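Protein DOA1 (Saccharomyces cerevisiae, PDB 3ODT) probably binds ubiquitin through its WD40 beta-propeller domain and takes part in regulating the turnover of F-box proteins. Local coordinates at residues A[13-18]-A[286-291]; A[29-34]-A[43-48]; A[141-146]-A[161-166]. One frame throughout, in Å; residues are numbered along the deposited sequence.

All three contacts pair strands within single blades of a WD40 propeller, and each is partly buried. Interaction 1 joins the chain ends in the closing blade, with Thr13, Lys15 and Asp18 exposed. Interaction 2, a hairpin in the next blade, has no fully exposed touching residue. The two touch: His17 NE2 meets Ser34 OG at 2.7 Å, and Leu14 packs on Trp44. Interaction 3 lies on the opposite side, about 30 Å from interaction 1 between centres, with Asn142 exposed. The chemistry differs. Interaction 1 shares apolar packing and two backbone bonds. Interaction 2 adds an indole-hydroxyl bond to a regular ladder. Interaction 3 centres on a carboxylate taking imidazole and backbone N-H groups, with a serine hydroxyl bonded alongside.

Interaction 1 of 3, residues A[13-18]-A[286-291]; sequences TLKGHD and DNLVRI
Leu14 keeps CG beside its backbone N (chi1 -81°), while Val289 sets CG1 anti to its own N (chi1 175°). The two side chains meet on one face of the sheet, with Leu14 CB 3.8 Å from Val289 CB. Leu14 CD2 reaches further, to Val289 CG1 at 3.9 Å and Ile291 CD1 at 4.1 Å. Trp44 of the adjacent blade packs on both Leu14 and Val289. The same two residues form a hydrogen-bonded antiparallel pair: Leu14 N donates to Val289 O at 2.8 Å, and Val289 N donates to Leu14 O at 3.1 Å. Leu288 CD1 touches Thr13 CG2 at 3.9 Å. It also lies over one face of the Arg290 guanidinium. That group is held from its edge, because NH1 and NH2 both grip a single oxygen, OD2 of Asp286. Past the strand ends, Asn287 CB rests against His17 O at 3.4 Å. Asn287 also belongs to a calcium site with Asp20 and Ser285. The His17 ring turns toward the next blade, bonding Ser34 and Asp38. Strand 9-14 thus completes the blade formed by the C-terminal strands, the Velcro closure typical of WD40 propellers.

Interaction 2 of 3, residues A[29-34]-A[43-48]; sequences DSKVAS and LWSKDD
Trp44 points its indole N-H at the hydroxyl of Ser34. Its CG sits beside the backbone N (chi1 -50°), and chi2 turns the CD1-NE1 edge of the indole to run beside residues 32-34, while the six-membered ring points away from that strand. Ser34 answers with OG placed between its backbone N and carbonyl carbon (chi1 56°). Trp44 NE1 donates to Ser34 OG at 2.9 Å. The bond is practically straight, 179° at the hydrogen, and the oxygen lies in the ring plane. The same edge carries a second oxygen, with Trp44 CD1 3.4 Å from Val32 O. Val32 turns CG2 toward the tryptophan, where it touches both Trp44 CB and Trp44 CD1 at 3.8 Å.

Ser34 OG is also bonded to His17 NE2. This Trp-Ser-His chain belongs to the hydrogen-bonded tetrad of WD40 repeats, whose fourth member is an aspartate. It ties the second and third strands of a blade to the loop that leads into the blade. The bond to Ser34 and the packing of Trp50 and Val289 together limit the rotation of the indole.

The backbones form a regular antiparallel ladder. Val32 and Trp44 are the hydrogen-bonded pair, with Trp44 N to Val32 O at 2.7 Å and Val32 N to Trp44 O at 2.9 Å. Lys46 N adds a bond to Ser30 O at 2.8 Å. Lys31, Ala33, Leu43 and Ser45 point to the other face. There Leu43 CD1 approaches the neighbouring strand, 3.6 Å from Val32 O. Lys31 passes Ser45 with its aliphatic CG near the serine hydroxyl, then bends at its last torsion. Lys46 instead runs extended, away from residues 29-34 and toward Arg298.

Interaction 3 of 3, residues A[141-146]-A[161-166]; sequences HNASVW and ASADKT
His141 and Asp164 meet through ND1 and OD2, 2.9 Å apart, in the Asp-His part of a WD40 tetrad. The carboxylate oxygen lies in the imidazole plane at the ring edge. The ring and carboxylate planes are turned 52° apart. Asn142 N reaches the same OD2 at 3.0 Å, so two donors grip one oxygen. His141 ND1 comes on the syn side and Asn142 N on the anti side, both tilted out of the carboxylate plane toward the same face. The other oxygen, OD1, accepts from Thr166 N and Thr166 OG1. Four donors around one carboxylate would be expected to stabilise its negative charge.

Ser162 CB sits over one face of the His141 ring, 3.4 Å from its centroid, in a CH-pi contact. The remaining ring nitrogen, NE2, is bonded to Thr160 OG1. Together these hold the imidazole's rotation.

Asp164 is placed by the type I turn from Ser162 to Lys165. Ser162 OG, anti to its backbone N, accepts from Asp164 N, an ST turn; the bond from Thr166 N to OD1 makes an Asx turn. The turn is tied to the incoming loop through Ser144 O. Further along, Trp146 takes an edge-to-face contact with Trp122 and a cation-pi contact with Arg188. Ser144 O itself holds two donors: Ala163 N at 2.9 Å, nearly in line with the carbonyl, and Ser162 OG at 3.0 Å, above the carbonyl plane.

Interaction 1 of 3, residues A[13-18]-A[286-291]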
ATOM      1  N   THR A  13       7.051 -16.414  -8.899  1.00 11.14           N
ATOM      2  CA  THR A  13       6.325 -16.771  -7.708  1.00 11.11           C
ATOM      3  C   THR A  13       7.324 -16.907  -6.562  1.00 10.45           C
ATOM      4  O   THR A  13       8.283 -17.683  -6.632  1.00 12.40           O
ATOM      5  CB  THR A  13       5.574 -18.076  -7.911  1.00 12.68           C
ATOM      6  OG1 THR A  13       4.729 -17.941  -9.051  1.00 14.99           O
ATOM      7  CG2 THR A  13       4.736 -18.378  -6.696  1.00 13.57           C
ATOM      8  N   LEU A  14       7.102 -16.111  -5.532  1.00  9.50           N
ATOM      9  CA  LEU A  14       8.006 -15.967  -4.419  1.00  9.53           C
ATOM     10  C   LEU A  14       7.358 -16.620  -3.193  1.00 10.20           C
ATOM     11  O   LEU A  14       6.468 -16.053  -2.546  1.00  8.79           O
ATOM     12  CB  LEU A  14       8.278 -14.494  -4.167  1.00  9.23           C
ATOM     13  CG  LEU A  14       9.335 -13.817  -5.080  1.00 11.19           C
ATOM     14  CD1 LEU A  14       9.139 -14.131  -6.570  1.00 14.93           C
ATOM     15  CD2 LEU A  14       9.317 -12.309  -4.873  1.00 14.08           C
ATOM     16  N   LYS A  15       7.860 -17.808  -2.877  1.00  9.73           N
ATOM     17  CA  LYS A  15       7.332 -18.678  -1.851  1.00  9.44           C
ATOM     18  C   LYS A  15       8.211 -18.608  -0.597  1.00 10.37           C
ATOM     19  O   LYS A  15       9.416 -18.651  -0.694  1.00 13.10           O
ATOM     20  CB  LYS A  15       7.293 -20.113  -2.401  1.00 14.07           C
ATOM     21  CG  LYS A  15       6.714 -21.145  -1.461  1.00 21.71           C
ATOM     22  CD  LYS A  15       6.634 -22.523  -2.083  1.00 24.94           C
ATOM     23  CE  LYS A  15       5.914 -23.512  -1.101  1.00 38.32           C
ATOM     24  NZ  LYS A  15       5.763 -24.931  -1.556  1.00 48.60           N
ATOM     25  N   GLY A  16       7.588 -18.485   0.566  1.00  9.52           N
ATOM     26  CA  GLY A  16       8.319 -18.513   1.815  1.00 10.65           C
ATOM     27  C   GLY A  16       7.452 -18.146   3.010  1.00  8.20           C
ATOM     28  O   GLY A  16       7.608 -18.714   4.091  1.00 11.70           O
ATOM     29  N   HIS A  17       6.548 -17.187   2.839  1.00  8.46           N
ATOM     30  CA  HIS A  17       5.687 -16.824   3.945  1.00  7.64           C
ATOM     31  C   HIS A  17       4.769 -17.986   4.325  1.00  7.71           C
ATOM     32  O   HIS A  17       4.298 -18.738   3.471  1.00  9.23           O
ATOM     33  CB  HIS A  17       4.842 -15.592   3.592  1.00  7.45           C
ATOM     34  CG  HIS A  17       5.591 -14.299   3.656  1.00  6.90           C
ATOM     35  ND1 HIS A  17       6.099 -13.802   4.830  1.00  7.83           N
ATOM     36  CD2 HIS A  17       5.934 -13.415   2.683  1.00  8.76           C
ATOM     37  CE1 HIS A  17       6.685 -12.641   4.594  1.00  8.24           C
ATOM     38  NE2 HIS A  17       6.611 -12.395   3.297  1.00  8.36           N
ATOM     39  N   ASP A  18       4.462 -18.087   5.613  1.00  7.02           N
ATOM     40  CA  ASP A  18       3.607 -19.158   6.107  1.00  7.46           C
ATOM     41  C   ASP A  18       2.160 -18.715   6.423  1.00  9.47           C
ATOM     42  O   ASP A  18       1.350 -19.527   6.863  1.00 10.37           O
ATOM     43  CB  ASP A  18       4.224 -19.754   7.363  1.00  9.90           C
ATOM     44  CG  ASP A  18       5.559 -20.384   7.088  1.00 10.30           C
ATOM     45  OD1 ASP A  18       5.686 -21.047   6.024  1.00 11.70           O
ATOM     46  OD2 ASP A  18       6.452 -20.239   7.950  1.00 12.88           O
ATOM     47  N   ASP A 286      -2.862 -16.682  -0.263  1.00  8.29           N
ATOM     48  CA  ASP A 286      -2.261 -18.006  -0.411  1.00 11.28           C
ATOM     49  C   ASP A 286      -0.817 -18.007   0.088  1.00 11.35           C
ATOM     50  O   ASP A 286      -0.079 -18.958  -0.118  1.00 11.31           O
ATOM     51  CB  ASP A 286      -2.340 -18.488  -1.858  1.00  8.78           C
ATOM     52  CG  ASP A 286      -1.720 -17.526  -2.839  1.00  9.46           C
ATOM     53  OD1 ASP A 286      -1.247 -16.462  -2.438  1.00 10.27           O
ATOM     54  OD2 ASP A 286      -1.723 -17.847  -4.039  1.00 13.54           O
ATOM     55  N   ASN A 287      -0.413 -16.888   0.680  1.00  8.63           N
ATOM     56  CA  ASN A 287       0.888 -16.716   1.339  1.00  8.45           C
ATOM     57  C   ASN A 287       2.022 -16.494   0.361  1.00  8.51           C
ATOM     58  O   ASN A 287       3.196 -16.552   0.726  1.00  8.65           O
ATOM     59  CB  ASN A 287       1.226 -17.883   2.273  1.00  9.26           C
ATOM     60  CG  ASN A 287       0.062 -18.280   3.186  1.00  8.88           C
ATOM     61  OD1 ASN A 287      -0.895 -17.520   3.437  1.00 10.27           O
ATOM     62  ND2 ASN A 287       0.153 -19.481   3.709  1.00 14.56           N
ATOM     63  N   LEU A 288       1.663 -16.224  -0.883  1.00  7.50           N
ATOM     64  CA  LEU A 288       2.622 -15.970  -1.931  1.00 10.01           C
ATOM     65  C   LEU A 288       2.771 -14.479  -2.247  1.00  7.53           C
ATOM     66  O   LEU A 288       1.812 -13.699  -2.162  1.00  7.76           O
ATOM     67  CB  LEU A 288       2.193 -16.683  -3.218  1.00 10.62           C
ATOM     68  CG  LEU A 288       2.228 -18.198  -3.157  1.00  9.62           C
ATOM     69  CD1 LEU A 288       1.623 -18.762  -4.409  1.00 11.91           C
ATOM     70  CD2 LEU A 288       3.668 -18.693  -2.903  1.00 12.15           C
ATOM     71  N   VAL A 289       3.976 -14.141  -2.663  1.00  7.16           N
ATOM     72  CA  VAL A 289       4.238 -12.922  -3.409  1.00  7.79           C
ATOM     73  C   VAL A 289       4.378 -13.334  -4.883  1.00  8.14           C
ATOM     74  O   VAL A 289       4.987 -14.364  -5.197  1.00  9.57           O
ATOM     75  CB  VAL A 289       5.532 -12.252  -2.897  1.00  8.01           C
ATOM     76  CG1 VAL A 289       5.853 -11.056  -3.746  1.00  9.77           C
ATOM     77  CG2 VAL A 289       5.417 -11.855  -1.416  1.00 10.40           C
ATOM     78  N   ARG A 290       3.815 -12.537  -5.781  1.00  8.79           N
ATOM     79  CA  ARG A 290       4.002 -12.763  -7.221  1.00  7.14           C
ATOM     80  C   ARG A 290       4.481 -11.484  -7.888  1.00  5.43           C
ATOM     81  O   ARG A 290       4.221 -10.389  -7.406  1.00  7.79           O
ATOM     82  CB  ARG A 290       2.694 -13.219  -7.873  1.00  7.95           C
ATOM     83  CG  ARG A 290       2.193 -14.597  -7.454  1.00  8.68           C
ATOM     84  CD  ARG A 290       0.852 -14.808  -8.114  1.00  9.96           C
ATOM     85  NE  ARG A 290       0.302 -16.143  -7.911  1.00 11.17           N
ATOM     86  CZ  ARG A 290      -0.380 -16.539  -6.836  1.00 11.42           C
ATOM     87  NH1 ARG A 290      -0.546 -15.727  -5.792  1.00 10.83           N
ATOM     88  NH2 ARG A 290      -0.891 -17.763  -6.796  1.00 12.72           N
ATOM     89  N   ILE A 291       5.246 -11.635  -8.965  1.00  7.04           N
ATOM     90  CA  ILE A 291       5.657 -10.511  -9.784  1.00  7.01           C
ATOM     91  C   ILE A 291       5.119 -10.767 -11.174  1.00  7.36           C
ATOM     92  O   ILE A 291       5.237 -11.888 -11.680  1.00  8.06           O
ATOM     93  CB  ILE A 291       7.169 -10.370  -9.808  1.00 10.78           C
ATOM     94  CG1 ILE A 291       7.674 -10.125  -8.380  1.00 13.75           C
ATOM     95  CG2 ILE A 291       7.581  -9.253 -10.714  1.00  9.20           C
ATOM     96  CD1 ILE A 291       9.117 -10.092  -8.298  1.00 16.34           C
TER

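Interaction 2 of 3, residues A[29-34]-A[43-48]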
ATOM      1  N   ASP A  29      14.396  -2.454  -8.928  1.00  6.92           N
ATOM      2  CA  ASP A  29      13.973  -3.429  -9.919  1.00  7.00           C
ATOM      3  C   ASP A  29      14.489  -4.852  -9.640  1.00  8.36           C
ATOM      4  O   ASP A  29      14.051  -5.809 -10.272  1.00 10.89           O
ATOM      5  CB  ASP A  29      14.438  -3.019 -11.295  1.00  8.84           C
ATOM      6  CG  ASP A  29      13.762  -1.781 -11.804  1.00  8.12           C
ATOM      7  OD1 ASP A  29      12.743  -1.301 -11.251  1.00 10.03           O
ATOM      8  OD2 ASP A  29      14.287  -1.245 -12.798  1.00  9.13           O
ATOM      9  N   SER A  30      15.423  -4.986  -8.708  1.00  8.45           N
ATOM     10  CA  SER A  30      15.958  -6.293  -8.336  1.00  7.06           C
ATOM     11  C   SER A  30      15.661  -6.689  -6.882  1.00  6.30           C
ATOM     12  O   SER A  30      16.177  -7.695  -6.395  1.00  8.73           O
ATOM     13  CB  SER A  30      17.475  -6.372  -8.562  1.00  9.64           C
ATOM     14  OG  SER A  30      18.193  -5.529  -7.651  1.00 14.78           O
ATOM     15  N   LYS A  31      14.847  -5.904  -6.200  1.00  7.59           N
ATOM     16  CA  LYS A  31      14.595  -6.174  -4.797  1.00  7.60           C
ATOM     17  C   LYS A  31      13.168  -5.779  -4.448  1.00  8.30           C
ATOM     18  O   LYS A  31      12.749  -4.649  -4.721  1.00  6.91           O
ATOM     19  CB  LYS A  31      15.536  -5.354  -3.899  1.00 10.51           C
ATOM     20  CG  LYS A  31      16.992  -5.771  -3.911  1.00 14.34           C
ATOM     21  CD  LYS A  31      17.830  -5.031  -2.848  1.00 22.15           C
ATOM     22  CE  LYS A  31      19.253  -5.586  -2.749  1.00 26.60           C
ATOM     23  NZ  LYS A  31      19.945  -5.574  -4.050  1.00 40.07           N
ATOM     24  N   VAL A  32      12.458  -6.688  -3.790  1.00  7.11           N
ATOM     25  CA  VAL A  32      11.137  -6.393  -3.281  1.00  7.51           C
ATOM     26  C   VAL A  32      11.044  -6.904  -1.845  1.00  6.98           C
ATOM     27  O   VAL A  32      11.774  -7.825  -1.435  1.00  7.01           O
ATOM     28  CB  VAL A  32      10.012  -6.966  -4.152  1.00 10.49           C
ATOM     29  CG1 VAL A  32      10.158  -6.513  -5.623  1.00 12.96           C
ATOM     30  CG2 VAL A  32       9.930  -8.466  -4.067  1.00 11.71           C
ATOM     31  N   ALA A  33      10.109  -6.338  -1.092  1.00  7.01           N
ATOM     32  CA  ALA A  33       9.911  -6.738   0.293  1.00  8.10           C
ATOM     33  C   ALA A  33       8.445  -7.003   0.588  1.00  6.62           C
ATOM     34  O   ALA A  33       7.541  -6.455  -0.048  1.00  7.47           O
ATOM     35  CB  ALA A  33      10.474  -5.704   1.237  1.00  8.88           C
ATOM     36  N   SER A  34       8.214  -7.872   1.552  1.00  6.11           N
ATOM     37  CA  SER A  34       6.854  -8.265   1.902  1.00  7.30           C
ATOM     38  C   SER A  34       6.761  -8.498   3.394  1.00  6.13           C
ATOM     39  O   SER A  34       7.743  -8.825   4.037  1.00  6.54           O
ATOM     40  CB  SER A  34       6.467  -9.547   1.157  1.00  9.03           C
ATOM     41  OG  SER A  34       7.407 -10.580   1.440  1.00  7.44           O
ATOM     42  N   LEU A  43      12.891  -9.965   2.373  1.00  7.00           N
ATOM     43  CA  LEU A  43      13.537  -9.259   1.279  1.00  7.49           C
ATOM     44  C   LEU A  43      13.853 -10.287   0.215  1.00  8.56           C
ATOM     45  O   LEU A  43      14.526 -11.309   0.481  1.00  9.25           O
ATOM     46  CB  LEU A  43      14.814  -8.596   1.766  1.00  8.43           C
ATOM     47  CG  LEU A  43      15.603  -7.882   0.682  1.00  9.69           C
ATOM     48  CD1 LEU A  43      14.819  -6.702   0.115  1.00 12.62           C
ATOM     49  CD2 LEU A  43      16.921  -7.409   1.265  1.00 13.95           C
ATOM     50  N   TRP A  44      13.359 -10.019  -0.986  1.00  7.29           N
ATOM     51  CA  TRP A  44      13.534 -10.903  -2.123  1.00  8.81           C
ATOM     52  C   TRP A  44      14.443 -10.182  -3.111  1.00  8.30           C
ATOM     53  O   TRP A  44      14.182  -9.019  -3.470  1.00  9.70           O
ATOM     54  CB  TRP A  44      12.170 -11.208  -2.770  1.00  9.47           C
ATOM     55  CG  TRP A  44      11.088 -11.652  -1.809  1.00  6.82           C
ATOM     56  CD1 TRP A  44      10.246 -10.851  -1.093  1.00  8.12           C
ATOM     57  CD2 TRP A  44      10.679 -13.003  -1.531  1.00  7.67           C
ATOM     58  NE1 TRP A  44       9.384 -11.607  -0.350  1.00  8.41           N
ATOM     59  CE2 TRP A  44       9.616 -12.933  -0.618  1.00  8.77           C
ATOM     60  CE3 TRP A  44      11.131 -14.253  -1.938  1.00  9.82           C
ATOM     61  CZ2 TRP A  44       9.008 -14.057  -0.106  1.00  7.86           C
ATOM     62  CZ3 TRP A  44      10.511 -15.382  -1.436  1.00  8.43           C
ATOM     63  CH2 TRP A  44       9.467 -15.277  -0.519  1.00  9.96           C
ATOM     64  N   SER A  45      15.514 -10.860  -3.517  1.00  8.66           N
ATOM     65  CA  SER A  45      16.502 -10.329  -4.444  1.00  9.06           C
ATOM     66  C   SER A  45      16.591 -11.157  -5.673  1.00  8.91           C
ATOM     67  O   SER A  45      16.619 -12.393  -5.597  1.00 12.37           O
ATOM     68  CB  SER A  45      17.881 -10.315  -3.785  1.00 15.87           C
ATOM     69  OG  SER A  45      17.785  -9.610  -2.580  1.00 16.89           O
ATOM     70  N   LYS A  46      16.683 -10.466  -6.807  1.00  8.49           N
ATOM     71  CA  LYS A  46      16.814 -11.130  -8.088  1.00  8.73           C
ATOM     72  C   LYS A  46      18.239 -11.123  -8.553  1.00 13.83           C
ATOM     73  O   LYS A  46      18.863 -10.072  -8.680  1.00 15.21           O
ATOM     74  CB  LYS A  46      15.948 -10.452  -9.132  1.00 12.75           C
ATOM     75  CG  LYS A  46      15.812 -11.285 -10.378  1.00 16.42           C
ATOM     76  CD  LYS A  46      14.903 -10.682 -11.407  1.00 19.37           C
ATOM     77  CE  LYS A  46      14.745 -11.658 -12.568  1.00 28.77           C
ATOM     78  NZ  LYS A  46      13.700 -11.266 -13.526  1.00 31.80           N
ATOM     79  N   ASP A  47      18.766 -12.321  -8.792  1.00 14.75           N
ATOM     80  CA  ASP A  47      20.066 -12.508  -9.423  1.00 18.38           C
ATOM     81  C   ASP A  47      19.769 -13.010 -10.826  1.00 31.05           C
ATOM     82  O   ASP A  47      19.741 -12.233 -11.781  1.00 43.16           O
ATOM     83  CB  ASP A  47      20.902 -13.528  -8.655  1.00 20.45           C
ATOM     84  CG  ASP A  47      22.364 -13.507  -9.061  1.00 21.67           C
ATOM     85  OD1 ASP A  47      22.670 -13.004 -10.161  1.00 27.84           O
ATOM     86  OD2 ASP A  47      23.206 -13.994  -8.276  1.00 27.10           O
ATOM     87  N   ASP A  48      19.520 -14.310 -10.943  1.00 33.92           N
ATOM     88  CA  ASP A  48      18.862 -14.848 -12.131  1.00 35.38           C
ATOM     89  C   ASP A  48      17.437 -15.199 -11.692  1.00 28.55           C
ATOM     90  O   ASP A  48      16.446 -14.865 -12.362  1.00 27.62           O
ATOM     91  CB  ASP A  48      19.605 -16.073 -12.687  1.00 35.81           C
ATOM     92  CG  ASP A  48      21.102 -15.816 -12.935  1.00 54.59           C
ATOM     93  OD1 ASP A  48      21.472 -14.700 -13.375  1.00 52.10           O
ATOM     94  OD2 ASP A  48      21.912 -16.748 -12.692  1.00 61.53           O
TER

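Interaction 3 of 3, residues A[141-146]-A[161-166]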
ATOM      1  N   HIS A 141     -10.914  11.213  12.573  1.00  8.27           N
ATOM      2  CA  HIS A 141     -11.786  10.149  12.090  1.00  9.82           C
ATOM      3  C   HIS A 141     -12.453   9.409  13.247  1.00 11.41           C
ATOM      4  O   HIS A 141     -11.878   9.285  14.332  1.00 10.46           O
ATOM      5  CB  HIS A 141     -11.021   9.124  11.251  1.00  8.43           C
ATOM      6  CG  HIS A 141     -10.710   9.589   9.868  1.00  8.86           C
ATOM      7  ND1 HIS A 141     -11.683   9.748   8.903  1.00  9.67           N
ATOM      8  CD2 HIS A 141      -9.530   9.887   9.271  1.00  7.47           C
ATOM      9  CE1 HIS A 141     -11.113  10.156   7.781  1.00  9.19           C
ATOM     10  NE2 HIS A 141      -9.811  10.240   7.980  1.00  8.68           N
ATOM     11  N   ASN A 142     -13.645   8.874  12.979  1.00 11.53           N
ATOM     12  CA  ASN A 142     -14.452   8.200  13.987  1.00 13.69           C
ATOM     13  C   ASN A 142     -14.331   6.677  13.982  1.00 12.39           C
ATOM     14  O   ASN A 142     -15.031   5.997  14.718  1.00 12.48           O
ATOM     15  CB  ASN A 142     -15.933   8.568  13.791  1.00 21.25           C
ATOM     16  CG  ASN A 142     -16.697   8.577  15.078  1.00 38.90           C
ATOM     17  OD1 ASN A 142     -16.107   8.617  16.159  1.00 47.10           O
ATOM     18  ND2 ASN A 142     -18.024   8.558  14.980  1.00 49.60           N
ATOM     19  N   ALA A 143     -13.462   6.161  13.131  1.00 10.11           N
ATOM     20  CA  ALA A 143     -13.232   4.746  12.980  1.00  9.54           C
ATOM     21  C   ALA A 143     -11.862   4.549  12.344  1.00  9.48           C
ATOM     22  O   ALA A 143     -11.173   5.529  12.016  1.00  9.09           O
ATOM     23  CB  ALA A 143     -14.325   4.095  12.132  1.00 11.14           C
ATOM     24  N   SER A 144     -11.475   3.292  12.206  1.00  9.14           N
ATOM     25  CA  SER A 144     -10.139   2.940  11.744  1.00  8.86           C
ATOM     26  C   SER A 144      -9.739   3.719  10.510  1.00  8.73           C
ATOM     27  O   SER A 144     -10.550   3.933   9.614  1.00  8.85           O
ATOM     28  CB  SER A 144     -10.082   1.452  11.437  1.00 11.50           C
ATOM     29  OG  SER A 144     -10.279   0.723  12.621  1.00 12.23           O
ATOM     30  N   VAL A 145      -8.476   4.091  10.466  1.00  7.42           N
ATOM     31  CA  VAL A 145      -7.864   4.757   9.335  1.00  5.98           C
ATOM     32  C   VAL A 145      -7.101   3.698   8.539  1.00  7.56           C
ATOM     33  O   VAL A 145      -6.054   3.191   8.954  1.00 10.98           O
ATOM     34  CB  VAL A 145      -6.947   5.888   9.806  1.00  8.04           C
ATOM     35  CG1 VAL A 145      -6.165   6.464   8.622  1.00  8.67           C
ATOM     36  CG2 VAL A 145      -7.759   6.977  10.506  1.00 10.63           C
ATOM     37  N   TRP A 146      -7.690   3.321   7.411  1.00  6.79           N
ATOM     38  CA  TRP A 146      -7.150   2.248   6.593  1.00  5.57           C
ATOM     39  C   TRP A 146      -5.974   2.687   5.745  1.00  5.52           C
ATOM     40  O   TRP A 146      -5.127   1.846   5.378  1.00  7.16           O
ATOM     41  CB  TRP A 146      -8.238   1.697   5.686  1.00  7.09           C
ATOM     42  CG  TRP A 146      -9.069   0.668   6.403  1.00  7.65           C
ATOM     43  CD1 TRP A 146     -10.361   0.799   6.828  1.00  9.92           C
ATOM     44  CD2 TRP A 146      -8.654  -0.646   6.762  1.00  7.24           C
ATOM     45  NE1 TRP A 146     -10.777  -0.369   7.423  1.00 10.39           N
ATOM     46  CE2 TRP A 146      -9.751  -1.274   7.382  1.00  7.97           C
ATOM     47  CE3 TRP A 146      -7.469  -1.375   6.567  1.00  9.17           C
ATOM     48  CZ2 TRP A 146      -9.695  -2.579   7.846  1.00  9.87           C
ATOM     49  CZ3 TRP A 146      -7.414  -2.680   7.037  1.00  9.57           C
ATOM     50  CH2 TRP A 146      -8.537  -3.271   7.651  1.00 10.57           C
ATOM     51  N   ALA A 161      -7.939   7.910   4.713  1.00  5.96           N
ATOM     52  CA  ALA A 161      -9.109   7.142   4.330  1.00  6.92           C
ATOM     53  C   ALA A 161      -9.546   6.307   5.510  1.00  7.07           C
ATOM     54  O   ALA A 161      -8.715   5.648   6.163  1.00  7.64           O
ATOM     55  CB  ALA A 161      -8.753   6.206   3.200  1.00  8.46           C
ATOM     56  N   SER A 162     -10.848   6.265   5.755  1.00  6.87           N
ATOM     57  CA  SER A 162     -11.367   5.646   6.971  1.00  7.68           C
ATOM     58  C   SER A 162     -12.596   4.769   6.816  1.00  7.34           C
ATOM     59  O   SER A 162     -13.417   4.924   5.902  1.00  7.66           O
ATOM     60  CB  SER A 162     -11.609   6.763   8.004  1.00  7.72           C
ATOM     61  OG  SER A 162     -12.228   6.333   9.195  1.00  7.80           O
ATOM     62  N   ALA A 163     -12.744   3.845   7.770  1.00  8.85           N
ATOM     63  CA  ALA A 163     -13.952   3.057   7.930  1.00 11.23           C
ATOM     64  C   ALA A 163     -15.157   3.920   8.268  1.00  9.49           C
ATOM     65  O   ALA A 163     -16.300   3.430   8.218  1.00 10.91           O
ATOM     66  CB  ALA A 163     -13.744   1.977   9.027  1.00 10.10           C
ATOM     67  N   ASP A 164     -14.927   5.197   8.597  1.00  7.88           N
ATOM     68  CA  ASP A 164     -16.059   6.089   8.862  1.00  9.57           C
ATOM     69  C   ASP A 164     -16.685   6.617   7.563  1.00 10.48           C
ATOM     70  O   ASP A 164     -17.593   7.426   7.586  1.00 10.84           O
ATOM     71  CB  ASP A 164     -15.691   7.213   9.851  1.00  9.98           C
ATOM     72  CG  ASP A 164     -14.755   8.269   9.270  1.00 12.80           C
ATOM     73  OD1 ASP A 164     -14.477   8.272   8.058  1.00 10.89           O
ATOM     74  OD2 ASP A 164     -14.267   9.111  10.055  1.00 11.75           O
ATOM     75  N   LYS A 165     -16.221   6.077   6.442  1.00  8.37           N
ATOM     76  CA  LYS A 165     -16.770   6.343   5.101  1.00  8.64           C
ATOM     77  C   LYS A 165     -16.347   7.697   4.529  1.00  8.49           C
ATOM     78  O   LYS A 165     -16.946   8.186   3.597  1.00 10.98           O
ATOM     79  CB  LYS A 165     -18.291   6.159   5.054  1.00  9.18           C
ATOM     80  CG  LYS A 165     -18.730   4.838   5.631  1.00 13.58           C
ATOM     81  CD  LYS A 165     -20.217   4.594   5.435  1.00 17.56           C
ATOM     82  CE  LYS A 165     -21.037   5.532   6.310  1.00 20.47           C
ATOM     83  NZ  LYS A 165     -22.534   5.336   6.170  1.00 28.96           N
ATOM     84  N   THR A 166     -15.301   8.288   5.104  1.00  7.48           N
ATOM     85  CA  THR A 166     -14.811   9.576   4.625  1.00  8.06           C
ATOM     86  C   THR A 166     -13.326   9.517   4.301  1.00  9.56           C
ATOM     87  O   THR A 166     -12.585   8.641   4.792  1.00  8.47           O
ATOM     88  CB  THR A 166     -15.020  10.728   5.631  1.00  8.89           C
ATOM     89  OG1 THR A 166     -14.069  10.600   6.704  1.00 11.47           O
ATOM     90  CG2 THR A 166     -16.474  10.793   6.166  1.00 15.27           C
TER